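Side-chain contacts in Nrps/pks (Streptomyces albus, PDB 4OPF), which is a ketosynthase domain of the AT-less type I assembly line for oxazolomycin and probably catalyses condensation in polyketide chain extension: residues A[67-72]-A[80-85]; A[107-112]-A[142-147]; A[273-278]-A[392-397]; A[308-313]-A[373-378]. All blocks are in the same frame, centred on the assembly; numbering follows the deposited sequence.

Contact 1: residues A[67-72]-A[80-85]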
loop_
_atom_site.group_PDB
_atom_site.type_symbol
_atom_site.label_atom_id
_atom_site.label_comp_id
_atom_site.label_asym_id
_atom_site.label_seq_id
_atom_site.Cartn_x
_atom_site.Cartn_y
_atom_site.Cartn_z
ATOM N N PHE A 67 1.286 -27.043 5.741
ATOM C CA PHE A 67 2.033 -25.825 5.439
ATOM C C PHE A 67 3.447 -25.792 5.962
ATOM O O PHE A 67 4.036 -24.702 6.081
ATOM C CB PHE A 67 1.193 -24.604 5.912
ATOM C CG PHE A 67 -0.142 -24.534 5.230
ATOM C CD1 PHE A 67 -0.240 -23.950 3.992
ATOM C CD2 PHE A 67 -1.244 -25.184 5.746
ATOM C CE1 PHE A 67 -1.455 -23.955 3.325
ATOM C CE2 PHE A 67 -2.440 -25.227 5.077
ATOM C CZ PHE A 67 -2.556 -24.583 3.861
ATOM N N HIS A 68 4.022 -26.956 6.276
ATOM C CA HIS A 68 5.395 -26.991 6.783
ATOM C C HIS A 68 5.587 -26.195 8.025
ATOM O O HIS A 68 6.628 -25.585 8.254
ATOM C CB HIS A 68 6.418 -26.581 5.689
ATOM C CG HIS A 68 6.193 -27.300 4.401
ATOM N ND1 HIS A 68 6.045 -26.644 3.189
ATOM C CD2 HIS A 68 5.969 -28.615 4.151
ATOM C CE1 HIS A 68 5.803 -27.539 2.244
ATOM N NE2 HIS A 68 5.740 -28.740 2.804
ATOM N N LEU A 69 4.602 -26.272 8.906
ATOM C CA LEU A 69 4.685 -25.593 10.180
ATOM C C LEU A 69 4.580 -26.622 11.280
ATOM O O LEU A 69 3.840 -27.584 11.179
ATOM C CB LEU A 69 3.547 -24.581 10.353
ATOM C CG LEU A 69 3.584 -23.356 9.398
ATOM C CD1 LEU A 69 2.283 -22.573 9.474
ATOM C CD2 LEU A 69 4.789 -22.452 9.691
ATOM N N SER A 70 5.289 -26.367 12.351
ATOM C CA SER A 70 5.145 -27.196 13.526
ATOM C C SER A 70 3.910 -26.726 14.323
ATOM O O SER A 70 3.376 -25.645 14.055
ATOM C CB SER A 70 6.376 -27.092 14.379
ATOM O OG SER A 70 6.567 -25.781 14.841
ATOM N N ASP A 71 3.469 -27.540 15.275
ATOM C CA ASP A 71 2.373 -27.157 16.147
ATOM C C ASP A 71 2.784 -26.004 17.017
ATOM O O ASP A 71 1.979 -25.175 17.319
ATOM C CB ASP A 71 1.924 -28.287 17.035
ATOM C CG ASP A 71 1.245 -29.394 16.271
ATOM O OD1 ASP A 71 0.641 -29.133 15.227
ATOM O OD2 ASP A 71 1.316 -30.550 16.718
ATOM N N ALA A 72 4.035 -25.941 17.402
ATOM C CA ALA A 72 4.490 -24.843 18.210
ATOM C C ALA A 72 4.498 -23.566 17.374
ATOM O O ALA A 72 4.098 -22.518 17.877
ATOM C CB ALA A 72 5.868 -25.101 18.757
ATOM N N GLN A 80 -5.334 -15.634 12.161
ATOM C CA GLN A 80 -5.699 -15.038 10.878
ATOM C C GLN A 80 -4.702 -15.451 9.808
ATOM O O GLN A 80 -5.079 -15.620 8.656
ATOM C CB GLN A 80 -5.765 -13.513 10.988
ATOM C CG GLN A 80 -6.783 -12.988 11.999
ATOM C CD GLN A 80 -6.827 -11.461 12.056
ATOM O OE1 GLN A 80 -7.879 -10.881 11.861
ATOM N NE2 GLN A 80 -5.678 -10.805 12.347
ATOM N N ALA A 81 -3.428 -15.639 10.181
ATOM C CA ALA A 81 -2.434 -15.998 9.212
ATOM C C ALA A 81 -2.656 -17.444 8.749
ATOM O O ALA A 81 -2.549 -17.754 7.550
ATOM C CB ALA A 81 -1.032 -15.799 9.773
ATOM N N LEU A 82 -2.970 -18.330 9.671
ATOM C CA LEU A 82 -3.219 -19.722 9.328
ATOM C C LEU A 82 -4.455 -19.858 8.444
ATOM O O LEU A 82 -4.461 -20.628 7.506
ATOM C CB LEU A 82 -3.418 -20.546 10.571
ATOM C CG LEU A 82 -2.214 -20.519 11.514
ATOM C CD1 LEU A 82 -2.489 -21.201 12.836
ATOM C CD2 LEU A 82 -1.096 -21.263 10.835
ATOM N N LEU A 83 -5.499 -19.095 8.740
ATOM C CA LEU A 83 -6.680 -19.113 7.932
ATOM C C LEU A 83 -6.425 -18.604 6.521
ATOM O O LEU A 83 -6.975 -19.136 5.574
ATOM C CB LEU A 83 -7.724 -18.237 8.599
ATOM C CG LEU A 83 -9.108 -18.150 8.004
ATOM C CD1 LEU A 83 -9.717 -19.502 7.875
ATOM C CD2 LEU A 83 -9.996 -17.251 8.870
ATOM N N LEU A 84 -5.647 -17.540 6.385
ATOM C CA LEU A 84 -5.271 -17.028 5.070
ATOM C C LEU A 84 -4.483 -18.048 4.252
ATOM O O LEU A 84 -4.629 -18.118 3.032
ATOM C CB LEU A 84 -4.408 -15.788 5.189
ATOM C CG LEU A 84 -5.181 -14.510 5.340
ATOM C CD1 LEU A 84 -4.145 -13.407 5.530
ATOM C CD2 LEU A 84 -6.041 -14.191 4.105
ATOM N N LEU A 85 -3.595 -18.798 4.904
ATOM C CA LEU A 85 -2.858 -19.850 4.192
ATOM C C LEU A 85 -3.816 -20.892 3.552
ATOM O O LEU A 85 -3.672 -21.240 2.379
ATOM C CB LEU A 85 -1.875 -20.578 5.137
ATOM C CG LEU A 85 -0.611 -19.765 5.448
ATOM C CD1 LEU A 85 0.131 -20.386 6.613
ATOM C CD2 LEU A 85 0.303 -19.773 4.236
#

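Contact 2: residues A[107-112]-A[142-147]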
loop_
_atom_site.group_PDB
_atom_site.type_symbol
_atom_site.label_atom_id
_atom_site.label_comp_id
_atom_site.label_asym_id
_atom_site.label_seq_id
_atom_site.Cartn_x
_atom_site.Cartn_y
_atom_site.Cartn_z
ATOM N N ILE A 107 4.139 -12.660 -8.489
ATOM C CA ILE A 107 2.773 -12.551 -8.040
ATOM C C ILE A 107 2.769 -11.721 -6.749
ATOM O O ILE A 107 3.437 -12.071 -5.813
ATOM C CB ILE A 107 2.181 -13.965 -7.817
ATOM C CG1 ILE A 107 2.219 -14.713 -9.172
ATOM C CG2 ILE A 107 0.792 -13.873 -7.238
ATOM C CD1 ILE A 107 1.509 -16.027 -9.143
ATOM N N GLY A 108 2.033 -10.616 -6.740
ATOM C CA GLY A 108 1.945 -9.773 -5.556
ATOM C C GLY A 108 0.877 -10.293 -4.616
ATOM O O GLY A 108 -0.010 -11.051 -5.017
ATOM N N VAL A 109 1.022 -9.949 -3.350
ATOM C CA VAL A 109 0.119 -10.319 -2.297
ATOM C C VAL A 109 -0.298 -9.042 -1.568
ATOM O O VAL A 109 0.531 -8.291 -1.070
ATOM C CB VAL A 109 0.810 -11.240 -1.315
ATOM C CG1 VAL A 109 -0.076 -11.586 -0.118
ATOM C CG2 VAL A 109 1.238 -12.504 -2.008
ATOM N N TYR A 110 -1.593 -8.798 -1.501
ATOM C CA TYR A 110 -2.148 -7.591 -0.935
ATOM C C TYR A 110 -3.243 -7.982 0.017
ATOM O O TYR A 110 -4.270 -8.524 -0.412
ATOM C CB TYR A 110 -2.707 -6.696 -2.060
ATOM C CG TYR A 110 -1.634 -6.362 -3.079
ATOM C CD1 TYR A 110 -0.750 -5.315 -2.888
ATOM C CD2 TYR A 110 -1.406 -7.191 -4.140
ATOM C CE1 TYR A 110 0.259 -5.038 -3.824
ATOM C CE2 TYR A 110 -0.422 -6.919 -5.066
ATOM C CZ TYR A 110 0.412 -5.854 -4.895
ATOM O OH TYR A 110 1.412 -5.624 -5.827
ATOM N N VAL A 111 -3.028 -7.757 1.310
ATOM C CA VAL A 111 -3.958 -8.225 2.320
ATOM C C VAL A 111 -4.556 -7.105 3.105
ATOM O O VAL A 111 -3.838 -6.228 3.559
ATOM C CB VAL A 111 -3.246 -9.145 3.339
ATOM C CG1 VAL A 111 -4.154 -9.605 4.471
ATOM C CG2 VAL A 111 -2.691 -10.350 2.611
ATOM N N GLY A 112 -5.879 -7.128 3.261
ATOM C CA GLY A 112 -6.539 -6.211 4.165
ATOM C C GLY A 112 -6.782 -6.924 5.472
ATOM O O GLY A 112 -7.442 -7.940 5.525
ATOM N N ASN A 142 3.715 -14.149 5.200
ATOM C CA ASN A 142 3.542 -15.588 5.321
ATOM C C ASN A 142 3.110 -16.224 4.047
ATOM O O ASN A 142 3.533 -17.302 3.750
ATOM C CB ASN A 142 2.491 -15.943 6.340
ATOM C CG ASN A 142 3.024 -15.894 7.718
ATOM O OD1 ASN A 142 4.092 -16.412 7.972
ATOM N ND2 ASN A 142 2.289 -15.288 8.627
ATOM N N LEU A 143 2.260 -15.542 3.280
ATOM C CA LEU A 143 1.771 -16.103 2.060
ATOM C C LEU A 143 2.873 -16.127 1.024
ATOM O O LEU A 143 3.066 -17.116 0.315
ATOM C CB LEU A 143 0.553 -15.341 1.537
ATOM C CG LEU A 143 -0.645 -15.242 2.460
ATOM C CD1 LEU A 143 -1.789 -14.474 1.840
ATOM C CD2 LEU A 143 -1.134 -16.606 2.819
ATOM N N SER A 144 3.581 -15.017 0.912
ATOM C CA SER A 144 4.668 -14.914 -0.046
ATOM C C SER A 144 5.725 -15.952 0.283
ATOM O O SER A 144 6.307 -16.536 -0.636
ATOM C CB SER A 144 5.291 -13.530 -0.009
ATOM O OG SER A 144 4.333 -12.554 -0.416
ATOM N N HIS A 145 6.005 -16.149 1.561
ATOM C CA HIS A 145 7.012 -17.110 1.957
ATOM C C HIS A 145 6.555 -18.544 1.649
ATOM O O HIS A 145 7.260 -19.282 0.980
ATOM C CB HIS A 145 7.343 -16.973 3.449
ATOM C CG HIS A 145 8.336 -17.971 3.930
ATOM N ND1 HIS A 145 7.976 -19.134 4.568
ATOM C CD2 HIS A 145 9.689 -17.989 3.852
ATOM C CE1 HIS A 145 9.060 -19.821 4.878
ATOM N NE2 HIS A 145 10.109 -19.148 4.442
ATOM N N HIS A 146 5.344 -18.905 2.056
ATOM C CA HIS A 146 4.916 -20.268 1.922
ATOM C C HIS A 146 4.716 -20.675 0.466
ATOM O O HIS A 146 5.094 -21.760 0.114
ATOM C CB HIS A 146 3.640 -20.596 2.676
ATOM C CG HIS A 146 3.123 -21.967 2.325
ATOM N ND1 HIS A 146 3.709 -23.137 2.801
ATOM C CD2 HIS A 146 2.166 -22.362 1.443
ATOM C CE1 HIS A 146 3.090 -24.182 2.269
ATOM N NE2 HIS A 146 2.160 -23.741 1.432
ATOM N N PHE A 147 4.126 -19.816 -0.367
ATOM C CA PHE A 147 3.878 -20.139 -1.746
ATOM C C PHE A 147 5.001 -19.694 -2.677
ATOM O O PHE A 147 4.916 -19.931 -3.881
ATOM C CB PHE A 147 2.551 -19.507 -2.146
ATOM C CG PHE A 147 1.361 -20.110 -1.449
ATOM C CD1 PHE A 147 0.909 -21.379 -1.812
ATOM C CD2 PHE A 147 0.703 -19.444 -0.447
ATOM C CE1 PHE A 147 -0.201 -21.948 -1.195
ATOM C CE2 PHE A 147 -0.419 -19.995 0.144
ATOM C CZ PHE A 147 -0.868 -21.247 -0.235
HETATM O O HOH W 1 4.594 -11.775 -2.904
#

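Contact 3: residues A[273-278]-A[392-397]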
loop_
_atom_site.group_PDB
_atom_site.type_symbol
_atom_site.label_atom_id
_atom_site.label_comp_id
_atom_site.label_asym_id
_atom_site.label_seq_id
_atom_site.Cartn_x
_atom_site.Cartn_y
_atom_site.Cartn_z
ATOM N N GLY A 273 -17.018 11.834 -5.033
ATOM C CA GLY A 273 -15.804 11.850 -5.803
ATOM C C GLY A 273 -15.223 10.450 -6.036
ATOM O O GLY A 273 -14.775 10.140 -7.118
ATOM N N VAL A 274 -15.221 9.591 -5.013
ATOM C CA VAL A 274 -14.589 8.287 -5.165
ATOM C C VAL A 274 -15.432 7.447 -6.107
ATOM O O VAL A 274 -14.910 6.684 -6.928
ATOM C CB VAL A 274 -14.350 7.593 -3.827
ATOM C CG1 VAL A 274 -15.620 6.951 -3.285
ATOM C CG2 VAL A 274 -13.308 6.546 -4.012
HETATM N N MSE A 275 -16.735 7.619 -6.049
HETATM C CA MSE A 275 -17.591 6.835 -6.956
HETATM C C MSE A 275 -17.454 7.349 -8.384
HETATM O O MSE A 275 -17.323 6.548 -9.308
HETATM C CB MSE A 275 -19.056 6.854 -6.557
HETATM C CG MSE A 275 -19.308 6.185 -5.196
HETATM SE SE MSE A 275 -21.246 5.951 -4.850
HETATM C CE MSE A 275 -21.584 7.745 -4.251
ATOM N N ALA A 276 -17.490 8.659 -8.578
ATOM C CA ALA A 276 -17.284 9.222 -9.918
ATOM C C ALA A 276 -15.929 8.875 -10.497
ATOM O O ALA A 276 -15.808 8.587 -11.683
ATOM C CB ALA A 276 -17.471 10.746 -9.887
ATOM N N ARG A 277 -14.879 8.848 -9.678
ATOM C CA ARG A 277 -13.575 8.422 -10.155
ATOM C C ARG A 277 -13.531 6.975 -10.587
ATOM O O ARG A 277 -12.924 6.627 -11.615
ATOM C CB ARG A 277 -12.516 8.721 -9.067
ATOM C CG ARG A 277 -11.095 8.346 -9.416
ATOM C CD ARG A 277 -10.495 9.194 -10.573
ATOM N NE ARG A 277 -9.179 8.611 -10.895
ATOM C CZ ARG A 277 -8.584 8.662 -12.077
ATOM N NH1 ARG A 277 -7.412 8.048 -12.238
ATOM N NH2 ARG A 277 -9.166 9.302 -13.092
ATOM N N ALA A 278 -14.111 6.072 -9.818
ATOM C CA ALA A 278 -14.066 4.656 -10.223
ATOM C C ALA A 278 -14.795 4.446 -11.536
ATOM O O ALA A 278 -14.370 3.643 -12.394
ATOM C CB ALA A 278 -14.683 3.751 -9.180
ATOM N N ALA A 392 -21.261 -2.479 -8.650
ATOM C CA ALA A 392 -20.265 -1.732 -7.911
ATOM C C ALA A 392 -20.346 -2.068 -6.425
ATOM O O ALA A 392 -21.363 -2.616 -5.937
ATOM C CB ALA A 392 -20.418 -0.256 -8.107
ATOM N N VAL A 393 -19.249 -1.772 -5.724
ATOM C CA VAL A 393 -19.069 -2.069 -4.319
ATOM C C VAL A 393 -18.406 -0.891 -3.669
ATOM O O VAL A 393 -17.430 -0.386 -4.152
ATOM C CB VAL A 393 -18.175 -3.275 -4.100
ATOM C CG1 VAL A 393 -18.160 -3.644 -2.607
ATOM C CG2 VAL A 393 -18.698 -4.485 -4.823
ATOM N N SER A 394 -18.939 -0.456 -2.542
ATOM C CA SER A 394 -18.440 0.671 -1.826
ATOM C C SER A 394 -17.987 0.275 -0.465
ATOM O O SER A 394 -18.621 -0.549 0.192
ATOM C CB SER A 394 -19.552 1.667 -1.620
ATOM O OG SER A 394 -19.867 2.282 -2.855
ATOM N N SER A 395 -16.959 0.952 0.020
ATOM C CA SER A 395 -16.601 0.870 1.415
ATOM C C SER A 395 -16.063 2.196 1.907
ATOM O O SER A 395 -15.046 2.647 1.417
ATOM C CB SER A 395 -15.533 -0.228 1.567
ATOM O OG SER A 395 -15.299 -0.449 2.932
ATOM N N PHE A 396 -16.750 2.829 2.861
ATOM C CA PHE A 396 -16.446 4.151 3.325
ATOM C C PHE A 396 -16.204 4.004 4.819
ATOM O O PHE A 396 -17.118 3.753 5.571
ATOM C CB PHE A 396 -17.590 5.091 3.106
ATOM C CG PHE A 396 -18.135 5.157 1.704
ATOM C CD1 PHE A 396 -17.358 4.962 0.585
ATOM C CD2 PHE A 396 -19.445 5.476 1.524
ATOM C CE1 PHE A 396 -17.881 5.092 -0.682
ATOM C CE2 PHE A 396 -19.981 5.593 0.280
ATOM C CZ PHE A 396 -19.220 5.400 -0.830
ATOM N N ALA A 397 -14.956 4.079 5.239
ATOM C CA ALA A 397 -14.550 3.782 6.600
ATOM C C ALA A 397 -14.564 5.018 7.453
ATOM O O ALA A 397 -14.228 6.082 7.000
ATOM C CB ALA A 397 -13.161 3.183 6.570
#

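Contact 4: residues A[308-313]-A[373-378]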
loop_
_atom_site.group_PDB
_atom_site.type_symbol
_atom_site.label_atom_id
_atom_site.label_comp_id
_atom_site.label_asym_id
_atom_site.label_seq_id
_atom_site.Cartn_x
_atom_site.Cartn_y
_atom_site.Cartn_z
ATOM N N LYS A 308 -28.126 9.661 -1.158
ATOM C CA LYS A 308 -28.102 10.867 -1.983
ATOM C C LYS A 308 -26.881 10.908 -2.850
ATOM O O LYS A 308 -26.944 11.371 -3.964
ATOM C CB LYS A 308 -28.122 12.103 -1.101
ATOM C CG LYS A 308 -29.458 12.246 -0.390
ATOM C CD LYS A 308 -29.490 13.511 0.464
ATOM C CE LYS A 308 -30.848 13.650 1.166
ATOM N NZ LYS A 308 -30.915 14.780 2.149
ATOM N N ALA A 309 -25.754 10.402 -2.361
ATOM C CA ALA A 309 -24.536 10.457 -3.165
ATOM C C ALA A 309 -24.607 9.470 -4.336
ATOM O O ALA A 309 -24.185 9.789 -5.482
ATOM C CB ALA A 309 -23.317 10.152 -2.293
ATOM N N ILE A 310 -25.106 8.258 -4.065
ATOM C CA ILE A 310 -25.436 7.306 -5.157
ATOM C C ILE A 310 -26.369 7.909 -6.239
ATOM O O ILE A 310 -26.046 7.879 -7.432
ATOM C CB ILE A 310 -26.042 6.021 -4.608
ATOM C CG1 ILE A 310 -24.925 5.286 -3.828
ATOM C CG2 ILE A 310 -26.562 5.135 -5.762
ATOM C CD1 ILE A 310 -25.452 4.178 -2.928
ATOM N N ALA A 311 -27.465 8.502 -5.818
ATOM C CA ALA A 311 -28.362 9.120 -6.764
ATOM C C ALA A 311 -27.651 10.200 -7.588
ATOM O O ALA A 311 -27.810 10.251 -8.840
ATOM C CB ALA A 311 -29.586 9.702 -6.062
ATOM N N ALA A 312 -26.844 11.037 -6.924
ATOM C CA ALA A 312 -26.195 12.146 -7.607
ATOM C C ALA A 312 -25.168 11.674 -8.626
ATOM O O ALA A 312 -25.047 12.245 -9.694
ATOM C CB ALA A 312 -25.577 13.132 -6.618
ATOM N N VAL A 313 -24.450 10.619 -8.334
ATOM C CA VAL A 313 -23.409 10.184 -9.199
ATOM C C VAL A 313 -23.959 9.228 -10.270
ATOM O O VAL A 313 -23.582 9.327 -11.441
ATOM C CB VAL A 313 -22.306 9.446 -8.425
ATOM C CG1 VAL A 313 -21.393 8.669 -9.373
ATOM C CG2 VAL A 313 -21.459 10.418 -7.630
ATOM N N THR A 373 -36.974 8.649 -6.594
ATOM C CA THR A 373 -35.686 8.160 -7.116
ATOM C C THR A 373 -35.910 6.843 -7.745
ATOM O O THR A 373 -36.800 6.100 -7.313
ATOM C CB THR A 373 -34.583 7.891 -6.025
ATOM O OG1 THR A 373 -34.977 6.796 -5.148
ATOM C CG2 THR A 373 -34.199 9.200 -5.225
ATOM N N PRO A 374 -35.048 6.495 -8.707
ATOM C CA PRO A 374 -35.091 5.137 -9.199
ATOM C C PRO A 374 -34.253 4.115 -8.382
ATOM O O PRO A 374 -34.107 2.990 -8.829
ATOM C CB PRO A 374 -34.487 5.291 -10.581
ATOM C CG PRO A 374 -33.424 6.332 -10.387
ATOM C CD PRO A 374 -33.985 7.280 -9.360
ATOM N N LEU A 375 -33.746 4.482 -7.206
ATOM C CA LEU A 375 -33.037 3.518 -6.372
ATOM C C LEU A 375 -34.091 2.507 -5.857
ATOM O O LEU A 375 -35.186 2.894 -5.522
ATOM C CB LEU A 375 -32.370 4.192 -5.185
ATOM C CG LEU A 375 -31.489 5.371 -5.520
ATOM C CD1 LEU A 375 -30.708 5.892 -4.313
ATOM C CD2 LEU A 375 -30.559 5.032 -6.664
ATOM N N ARG A 376 -33.751 1.231 -5.783
ATOM C CA ARG A 376 -34.646 0.275 -5.178
ATOM C C ARG A 376 -33.889 -0.856 -4.441
ATOM O O ARG A 376 -32.678 -1.050 -4.633
ATOM C CB ARG A 376 -35.537 -0.318 -6.252
ATOM C CG ARG A 376 -34.784 -1.117 -7.300
ATOM C CD ARG A 376 -35.714 -1.693 -8.369
ATOM N NE ARG A 376 -36.912 -2.297 -7.749
ATOM C CZ ARG A 376 -37.030 -3.573 -7.391
ATOM N NH1 ARG A 376 -36.050 -4.434 -7.607
ATOM N NH2 ARG A 376 -38.128 -3.986 -6.795
ATOM N N PHE A 377 -34.621 -1.590 -3.614
ATOM C CA PHE A 377 -34.113 -2.734 -2.880
ATOM C C PHE A 377 -34.854 -4.009 -3.311
ATOM O O PHE A 377 -36.045 -4.074 -3.103
ATOM C CB PHE A 377 -34.422 -2.552 -1.414
ATOM C CG PHE A 377 -33.718 -1.406 -0.761
ATOM C CD1 PHE A 377 -32.351 -1.234 -0.895
ATOM C CD2 PHE A 377 -34.436 -0.527 0.064
ATOM C CE1 PHE A 377 -31.710 -0.185 -0.261
ATOM C CE2 PHE A 377 -33.801 0.527 0.701
ATOM C CZ PHE A 377 -32.435 0.694 0.528
ATOM N N GLU A 378 -34.176 -4.991 -3.911
ATOM C CA GLU A 378 -34.805 -6.231 -4.294
ATOM C C GLU A 378 -35.115 -7.071 -3.054
ATOM O O GLU A 378 -34.295 -7.192 -2.157
ATOM C CB GLU A 378 -33.887 -7.004 -5.236
ATOM C CG GLU A 378 -34.515 -8.212 -5.907
ATOM C CD GLU A 378 -35.975 -8.002 -6.366
ATOM O OE1 GLU A 378 -36.213 -7.246 -7.337
ATOM O OE2 GLU A 378 -36.878 -8.618 -5.779
#

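Contact 1: residues A[67-72]-A[80-85]
Phe67 lays its ring against the backbone end of Leu85, one face covered by Leu85 CB, which sits 4.1 Å from the ring centroid and 21° off the ring normal, a CH-pi contact displaced toward the rim. The two side chains run alongside each other in opposite senses, and Phe67 CE1 also comes within 3.6 Å of Leu85 O. With CG anti to its own carbonyl carbon (chi1 -60°), Phe67 swings its ring in over helix 79-95, where it also meets the ring of His146, the planes at about 60°. The loop 67-70 packs on one side of helix 79-95, in the N-terminal part of a thiolase-type fold, and runs into helix 71-76, N-capped by Ser70, whose OG accepts from Asp73 N. Leu69 makes the second set of contacts: its CD1 lies 3.9 Å from Leu82 CD2, one turn back along the helix, and meets Leu85 CD1 tip to tip at 4.2 Å. Put in place of Phe67, an alanine would probably leave a gap over Leu85 CB and take away one of the rings that meet His146. Leu85 also packs on Leu143 of helix 138-147, while Leu82 touches Phe62 and Met77, which widen the apolar cluster around Leu69.

Contact 2: residues A[107-112]-A[142-147]
Val109 and Leu143 cross at about a right angle, the branched end of the valine meeting the leucine from the strand side, with Val109 CG1 3.9 Å from Leu143 CD1. The same Leu143 methyl also reaches the next residue of the strand that points to the helix, 4.3 Å from Val111 CG2, so one leucine spans two valines that alternate with Tyr110. Val109 divides its two methyls between neighbouring helix residues: CG1, anti to the backbone N (chi1 176°), goes to Leu143, while CG2 packs at 3.5 Å on Ser144 OG. The polar partners of this hydroxyl lie beside the valine: it donates to a water at 2.6 Å, which in turn donates to Ile107 O at 3.1 Å, and it is also hydrogen-bonded to Ser153 OG on the neighbouring strand. Water and serine thus tie the helix to the backbone of Ile107 beside an otherwise apolar patch. The axes pass 8.9 Å apart, with an angle of 147° between their directions. Tyr110 turns the other way, onto helix 162-175, while Leu143 continues into Leu85 and Thr88 of helix 79-95. With strand 153-156 lying parallel and next to strand 107-112, helix 138-147 forms the connection of a beta-alpha-beta crossover, packed on one face of the central sheet as in the layered thiolase fold.

Contact 3: residues A[273-278]-A[392-397]
This is an apolar helix-on-sheet contact in the second half of the thiolase-type fold, where helix 268-282 packs on strand 390-396 and runs roughly antiparallel to it, the directions of the two segments 148° apart and their axes 10.4 Å apart at closest approach. Phe396 carries most of the strand side. Its CE1 lies 3.9 Å from Val274 CG1, a methyl set between the backbone N and the carbonyl carbon (chi1 79°), which points it to the Phe396 ring, met obliquely. Met275, a selenomethionine in the crystal, comes to the ring at its edge, with CG 4.4 Å from Phe396 CZ. Beyond CG its chain continues toward Ser394, and the terminal methyl goes on to helix 300-314. Val274 also packs on Ala253 and Asn255 of strand 247-256, and Phe396 N is hydrogen-bonded to Asn295 OD1. The hydroxyl of Ser394 is hydrogen-bonded to His404 ND1 on the adjoining strand; Met275 SE, 4.4 Å from Ser394 OG, is only its van der Waals neighbour. The contact therefore rests on dispersion between a ring, a valine methyl and a selenoether chain, with no polar link between the segments.

Contact 4: residues A[308-313]-A[373-378]
Segment 308-313 of helix 300-314 passes beside segment 373-378, and the two backbones are nearest at Ala311 and Leu375, whose CA atoms are 7.3 Å apart. The helix keeps its regular turns, Ala312 N bonding to Lys308 O at 3.0 Å, while the other segment turns at Pro374 and then runs extended through the short strand 375-376, the outermost strand on this side of the main sheet. Arg376 pairs there through its backbone with Cys322 and Leu324 of strand 322-325. Leu375 is the residue that reaches the helix. Its CG stands anti to the carbonyl carbon (chi1 -52°), and its two methyls are shared between successive helix residues: CD2 lies 4.1 Å from Ile310 CG2, where the two side chains meet at a slant, and CD1 lies 4.3 Å from Ala311 CB. Ala311 offers only its CB, whereas Ile310 lies beside the leucine and also touches Met275 of helix 268-282. Phe368, Cys322 and Leu324 pack on the same Leu375. Before it, Thr373 OG1 accepts a weak hydrogen bond of 3.3 Å from Leu375 N, across the Pro374 turn. The nearby salt bridge, Arg376 NH1 to Glu378 OE1 at 2.8 Å, lies within segment 373-378. The join between helix and edge strand is thus made by methyl groups alone and rests on van der Waals contact and the burial of Leu375 and Ile310, with no directed bond between the segments.

The four contacts fall into two pairs, one in each half of the chain. Contacts 1 and 2 have centres 13 Å apart and touch through helices 79-95 and 138-147; contact 1 closes before contact 2 opens, and helix 79-95 leads into strand 107-112. Contacts 3 and 4, 14 Å apart, join where the Met275 methyl meets Ala309 and Ile310 between helices 268-282 and 300-314; contact 4 is nested within the chain loop that contact 3 closes. Contacts 1 and 4 are 44 Å apart, on opposite sides of the chain's centre. Contacts 2, 3 and 4 all reach the same mixed sheet, so helices are fastened to it along much of its width, consistent with the layered thiolase architecture of a ketosynthase.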